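Local coordinates for polyhomeotic-proximal chromatin protein (Drosophila melanogaster, PDB 1KW4), which helps maintain the repressed state of homeotic genes as a Polycomb group component of the PRC1 complex, and whose SAM domain forms a helical polymer, at residues S15-V19 with D20-N24; Q42-D45 with G46-L50; M63-G66 with P67-I71. The protein carries 1 engineered substitution. All blocks are in the same frame, centred on the assembly; numbering follows the deposited sequence.

Interaction 1: residues S15-V19 with D20-N24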
# COMPACT_ATOMS: atom_id res chain seq x y z
N SER A 15 -5.69 -7.07 7.98
CA SER A 15 -7.12 -6.87 7.84
C SER A 15 -7.69 -5.86 8.85
O SER A 15 -8.77 -5.32 8.64
CB SER A 15 -7.87 -8.21 7.96
OG SER A 15 -7.53 -8.87 9.16
N SER A 16 -6.96 -5.61 9.93
CA SER A 16 -7.40 -4.67 10.96
C SER A 16 -6.86 -3.24 10.77
O SER A 16 -7.26 -2.32 11.50
CB SER A 16 -6.98 -5.16 12.35
OG SER A 16 -5.57 -4.99 12.55
N TRP A 17 -5.96 -3.05 9.81
CA TRP A 17 -5.37 -1.73 9.58
C TRP A 17 -6.34 -0.67 9.06
O TRP A 17 -7.15 -0.94 8.18
CB TRP A 17 -4.20 -1.82 8.59
CG TRP A 17 -3.00 -2.62 9.05
CD1 TRP A 17 -2.88 -3.37 10.18
CD2 TRP A 17 -1.77 -2.78 8.33
NE1 TRP A 17 -1.65 -4.00 10.21
CE2 TRP A 17 -0.95 -3.65 9.09
CE3 TRP A 17 -1.27 -2.27 7.12
CZ2 TRP A 17 0.33 -4.03 8.66
CZ3 TRP A 17 -0.00 -2.64 6.70
CH2 TRP A 17 0.79 -3.52 7.47
N SER A 18 -6.25 0.53 9.62
CA SER A 18 -7.10 1.64 9.19
C SER A 18 -6.43 2.33 7.99
O SER A 18 -5.32 1.95 7.59
CB SER A 18 -7.24 2.66 10.32
OG SER A 18 -5.98 3.24 10.63
N VAL A 19 -7.10 3.33 7.42
CA VAL A 19 -6.51 4.07 6.30
C VAL A 19 -5.24 4.75 6.81
O VAL A 19 -4.22 4.77 6.12
CB VAL A 19 -7.50 5.14 5.75
CG1 VAL A 19 -6.78 6.08 4.79
CG2 VAL A 19 -8.65 4.44 5.02
N ASP A 20 -5.29 5.32 8.01
CA ASP A 20 -4.11 5.99 8.57
C ASP A 20 -2.96 4.99 8.79
O ASP A 20 -1.80 5.33 8.56
CB ASP A 20 -4.44 6.68 9.90
CG ASP A 20 -5.29 7.93 9.72
OD1 ASP A 20 -5.40 8.42 8.57
OD2 ASP A 20 -5.83 8.42 10.73
N ASP A 21 -3.29 3.78 9.23
CA ASP A 21 -2.27 2.75 9.45
C ASP A 21 -1.57 2.42 8.12
O ASP A 21 -0.35 2.29 8.07
CB ASP A 21 -2.89 1.46 10.01
CG ASP A 21 -3.37 1.60 11.44
OD1 ASP A 21 -2.81 2.43 12.20
OD2 ASP A 21 -4.31 0.87 11.83
N VAL A 22 -2.35 2.26 7.06
CA VAL A 22 -1.79 1.95 5.75
C VAL A 22 -0.89 3.10 5.26
O VAL A 22 0.17 2.86 4.68
CB VAL A 22 -2.91 1.70 4.70
CG1 VAL A 22 -2.32 1.65 3.28
CG2 VAL A 22 -3.63 0.38 5.02
N SER A 23 -1.30 4.34 5.51
CA SER A 23 -0.49 5.49 5.07
C SER A 23 0.88 5.51 5.76
O SER A 23 1.88 5.91 5.16
CB SER A 23 -1.24 6.81 5.33
OG SER A 23 -1.25 7.15 6.70
N ASN A 24 0.93 5.07 7.01
CA ASN A 24 2.19 5.03 7.73
C ASN A 24 3.08 3.89 7.20
O ASN A 24 4.30 4.02 7.14
CB ASN A 24 1.94 4.86 9.23
CG ASN A 24 1.53 6.18 9.89
OD1 ASN A 24 2.29 7.15 9.87
ND2 ASN A 24 0.34 6.21 10.48

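Interaction 2: residues Q42-D45 with G46-L50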
# COMPACT_ATOMS: atom_id res chain seq x y z
N GLN A 42 -7.53 7.73 -1.76
CA GLN A 42 -8.32 6.61 -2.26
C GLN A 42 -8.89 5.75 -1.14
O GLN A 42 -9.51 4.71 -1.41
CB GLN A 42 -7.48 5.75 -3.21
CG GLN A 42 -7.08 6.45 -4.51
CD GLN A 42 -8.29 6.95 -5.29
OE1 GLN A 42 -9.22 6.20 -5.57
NE2 GLN A 42 -8.27 8.23 -5.64
N GLU A 43 -8.68 6.18 0.10
CA GLU A 43 -9.17 5.50 1.30
C GLU A 43 -8.82 4.01 1.33
O GLU A 43 -9.68 3.15 1.54
CB GLU A 43 -10.69 5.69 1.42
CG GLU A 43 -11.09 7.16 1.34
CD GLU A 43 -12.58 7.38 1.48
OE1 GLU A 43 -13.36 6.66 0.82
OE2 GLU A 43 -12.97 8.29 2.24
N ILE A 44 -7.54 3.72 1.14
CA ILE A 44 -7.06 2.35 1.16
C ILE A 44 -6.78 1.91 2.60
O ILE A 44 -5.83 2.39 3.22
CB ILE A 44 -5.73 2.21 0.35
CG1 ILE A 44 -5.90 2.73 -1.08
CG2 ILE A 44 -5.26 0.75 0.37
CD1 ILE A 44 -6.82 1.91 -1.96
N ASP A 45 -7.62 1.03 3.14
CA ASP A 45 -7.39 0.51 4.49
C ASP A 45 -6.79 -0.89 4.31
O ASP A 45 -6.51 -1.29 3.18
CB ASP A 45 -8.69 0.45 5.32
CG ASP A 45 -9.77 -0.42 4.70
OD1 ASP A 45 -9.53 -1.05 3.65
OD2 ASP A 45 -10.88 -0.46 5.28
N GLY A 46 -6.59 -1.62 5.40
CA GLY A 46 -6.00 -2.94 5.32
C GLY A 46 -6.70 -3.94 4.42
O GLY A 46 -6.06 -4.67 3.66
N GLN A 47 -8.02 -4.00 4.51
CA GLN A 47 -8.79 -4.92 3.68
C GLN A 47 -8.57 -4.63 2.19
O GLN A 47 -8.46 -5.55 1.38
CB GLN A 47 -10.28 -4.84 4.02
CG GLN A 47 -10.63 -5.49 5.36
CD GLN A 47 -10.71 -7.00 5.27
OE1 GLN A 47 -9.79 -7.66 4.77
NE2 GLN A 47 -11.81 -7.56 5.76
N ALA A 48 -8.51 -3.35 1.84
CA ALA A 48 -8.29 -2.96 0.45
C ALA A 48 -6.85 -3.27 0.03
O ALA A 48 -6.60 -3.70 -1.10
CB ALA A 48 -8.58 -1.47 0.26
N LEU A 49 -5.91 -3.03 0.93
CA LEU A 49 -4.49 -3.28 0.66
C LEU A 49 -4.24 -4.74 0.27
O LEU A 49 -3.42 -5.04 -0.60
CB LEU A 49 -3.65 -2.91 1.88
CG LEU A 49 -2.13 -3.04 1.75
CD1 LEU A 49 -1.62 -2.09 0.66
CD2 LEU A 49 -1.46 -2.73 3.09
N LEU A 50 -4.94 -5.65 0.94
CA LEU A 50 -4.79 -7.07 0.66
C LEU A 50 -5.24 -7.43 -0.76
O LEU A 50 -4.79 -8.44 -1.32
CB LEU A 50 -5.57 -7.89 1.69
CG LEU A 50 -4.99 -7.89 3.11
CD1 LEU A 50 -5.99 -8.48 4.09
CD2 LEU A 50 -3.69 -8.68 3.11

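Interaction 3: residues M63-G66 with P67-I71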
# COMPACT_ATOMS: atom_id res chain seq x y z
N MSE A 63 1.03 4.73 -10.53
CA MSE A 63 2.31 4.55 -9.85
C MSE A 63 3.38 3.96 -10.77
O MSE A 63 3.08 3.25 -11.72
CB MSE A 63 2.08 3.62 -8.66
CG MSE A 63 3.21 3.48 -7.68
SE MSE A 63 2.57 2.43 -6.19
CE MSE A 63 1.16 3.59 -5.59
N LYS A 64 4.65 4.27 -10.48
CA LYS A 64 5.76 3.73 -11.25
C LYS A 64 5.86 2.25 -10.88
O LYS A 64 5.48 1.84 -9.77
CB LYS A 64 7.06 4.47 -10.93
CG LYS A 64 7.11 5.88 -11.50
CD LYS A 64 8.46 6.55 -11.28
CE LYS A 64 8.56 7.86 -12.05
NZ LYS A 64 9.94 8.42 -12.07
N LEU A 65 6.36 1.43 -11.80
CA LEU A 65 6.44 -0.00 -11.58
C LEU A 65 7.28 -0.48 -10.39
O LEU A 65 6.89 -1.43 -9.71
CB LEU A 65 6.94 -0.69 -12.87
CG LEU A 65 6.90 -2.22 -12.90
CD1 LEU A 65 5.49 -2.72 -12.64
CD2 LEU A 65 7.40 -2.70 -14.26
N GLY A 66 8.41 0.18 -10.14
CA GLY A 66 9.28 -0.21 -9.04
C GLY A 66 8.55 -0.15 -7.70
O GLY A 66 8.49 -1.15 -6.98
N PRO A 67 8.02 1.02 -7.34
CA PRO A 67 7.30 1.16 -6.08
C PRO A 67 6.12 0.20 -5.99
O PRO A 67 5.87 -0.39 -4.94
CB PRO A 67 6.86 2.63 -6.10
CG PRO A 67 7.98 3.29 -6.83
CD PRO A 67 8.25 2.33 -7.97
N ALA A 68 5.39 0.04 -7.10
CA ALA A 68 4.24 -0.86 -7.12
C ALA A 68 4.64 -2.30 -6.79
O ALA A 68 3.96 -2.97 -6.01
CB ALA A 68 3.56 -0.81 -8.49
N LEU A 69 5.74 -2.77 -7.37
CA LEU A 69 6.20 -4.13 -7.10
C LEU A 69 6.62 -4.33 -5.65
O LEU A 69 6.35 -5.38 -5.05
CB LEU A 69 7.38 -4.48 -8.01
CG LEU A 69 7.07 -4.63 -9.50
CD1 LEU A 69 8.37 -4.75 -10.29
CD2 LEU A 69 6.19 -5.86 -9.73
N LYS A 70 7.28 -3.33 -5.08
CA LYS A 70 7.74 -3.40 -3.70
C LYS A 70 6.58 -3.46 -2.71
O LYS A 70 6.64 -4.18 -1.71
CB LYS A 70 8.65 -2.21 -3.40
CG LYS A 70 9.98 -2.28 -4.17
CD LYS A 70 10.56 -0.91 -4.49
CE LYS A 70 11.16 -0.25 -3.27
NZ LYS A 70 11.85 1.02 -3.65
N ILE A 71 5.50 -2.73 -2.99
CA ILE A 71 4.34 -2.74 -2.10
C ILE A 71 3.66 -4.11 -2.12
O ILE A 71 3.39 -4.70 -1.07
CB ILE A 71 3.32 -1.65 -2.51
CG1 ILE A 71 3.92 -0.27 -2.24
CG2 ILE A 71 2.01 -1.83 -1.72
CD1 ILE A 71 3.11 0.87 -2.81

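Interaction 1: residues S15-V19 with D20-N24
A capping box between Ser18 and Asp21 opens helix 19-27. Ser18 is the N-cap residue, and its hydroxyl takes a backbone N-H of the first turn, Asp21 N to Ser18 OG being 3.1 Å. OG can do this because it is tucked between the backbone N and the carbonyl carbon of its own residue. Asp21 answers with its carboxylate: OD2 accepts from Ser18 N at 3.0 Å, the N-H aimed almost straight at it (176°). This donor approaches on the anti side and stands 34° out of the carboxylate plane. In the SAM domain the box fastens the loop carrying Trp17 onto this helix. Trp17 CB lies 3.8 Å from Asp21 CB, and the indole and the carboxylate stand nearly perpendicular. Val22 CG2 reaches the indole at its edge, 4.1 Å from Trp17 CE3, while Phe25 also meets the ring and Pro12 O accepts from NE1. Backbone bonds carry the turn onward, Val22 N to Ser18 O at 3.0 Å and Ser23 N to Val19 O at 3.0 Å. Ser23 OG donates to Asp20 O at 2.7 Å; Asn24 N reaches that same oxygen from the same face of its plane.

Interaction 2: residues Q42-D45 with G46-L50
With chi1 at 60°, the Asp45 carboxylate folds back beside its own main chain, and a chi2 near zero (4°) leaves OD1 eclipsed with CA and facing the first turn of helix 46-51. There OD1 accepts from Ala48 N at 3.1 Å; the N-H points at it at 159°, and the donor lies close to the extension of the C-O bond. Ala48 CB rests 3.5 Å from the same OD1, so the oxygen is bordered by a methyl group as well as gripped by the amide. Asp45 is thus the N-cap of this short SAM helix, and its negative charge would probably interact favourably with the helix's N-terminal end. The main chain of the cap is used too, Leu49 N donating to Asp45 O at 2.9 Å. On the apolar flank the CG2 branch of Ile44, placed opposite the backbone N about the CA-CB bond, reaches Ala48 CB at 4.0 Å and Leu49 CB at 4.3 Å. Just upstream, Glu43 has a positive phi and closes helix 36-41 in a Schellman motif; Ile44 and Asp45 then lead into the next helix. Beyond this turn Leu49 packs on Trp17 and on Val75 of helix 65-78.

Interaction 3: residues M63-G66 with P67-I71
Met63, present as selenomethionine, runs from its CB toward Pro67, Ala68 and Ile71. CG is anti to the backbone N (chi1 -170°), which carries the chain over the start of helix 65-78 and sets CG 4.1 Å from Pro67 CB. One atom on, SE rests against two residues of the helix, 3.8 Å from Ala68 CA and 3.8 Å from Ile71 CD1. At chi3 (-61°) the chain bends, and CE turns aside from its extended course. Leu57 of helix 54-60, Phe39 of helix 36-41 and Tyr35 touch the same buried side chain, which thus lies between the start of helix 65-78 and these parts of the domain.

This is the N-terminal end of the long last helix of the SAM fold, a region that in polymeric SAM domains commonly supplies the end-helix surface; Lys64, Leu65 and Gly66 here touch crystal neighbours. Lys64 holds the N-cap position, where its carbonyl starts the helical ladder: Ala68 N donates to Lys64 O at 3.2 Å, in the carbonyl plane. Pro67 sits in the first turn, where its lack of an N-H costs no helical bond, and its CD lies 3.8 Å from Lys64 CB. The next rung is Leu69 N to Leu65 O at 2.9 Å, and beside it the two leucine side chains meet at a slant, Leu65 CG to Leu69 CD1 being 3.9 Å. Gly66 O accepts from Lys70 N, also in the carbonyl plane. Lys70 lays its methylene chain past that carbonyl, with CD 3.2 Å from Gly66 O, before a bend at chi3 (74°) leads on to NZ, which donates to Pro30 O.

How the interactions relate
From the N terminus the three contacts follow in series, without nesting or crossing, and each joins a loop end to the helix directly after it. Interaction 1 starts helix 19-27, interaction 2 turns the chain from helix 36-41 into helix 46-51, and interaction 3 starts helix 65-78. The first two touch: Trp17 O probably accepts a hydrogen bond from Gly46 N, and Val22 packs on the backbone of Ile44 and Asp45, so two helix starts lie side by side. Interaction 3 lies on the opposite side of the chain's centre from the other two, its centre about 19 Å from that of interaction 1. Phe39 of helix 36-41 is shared by both ends, touching Val22, Met63 and Ile71.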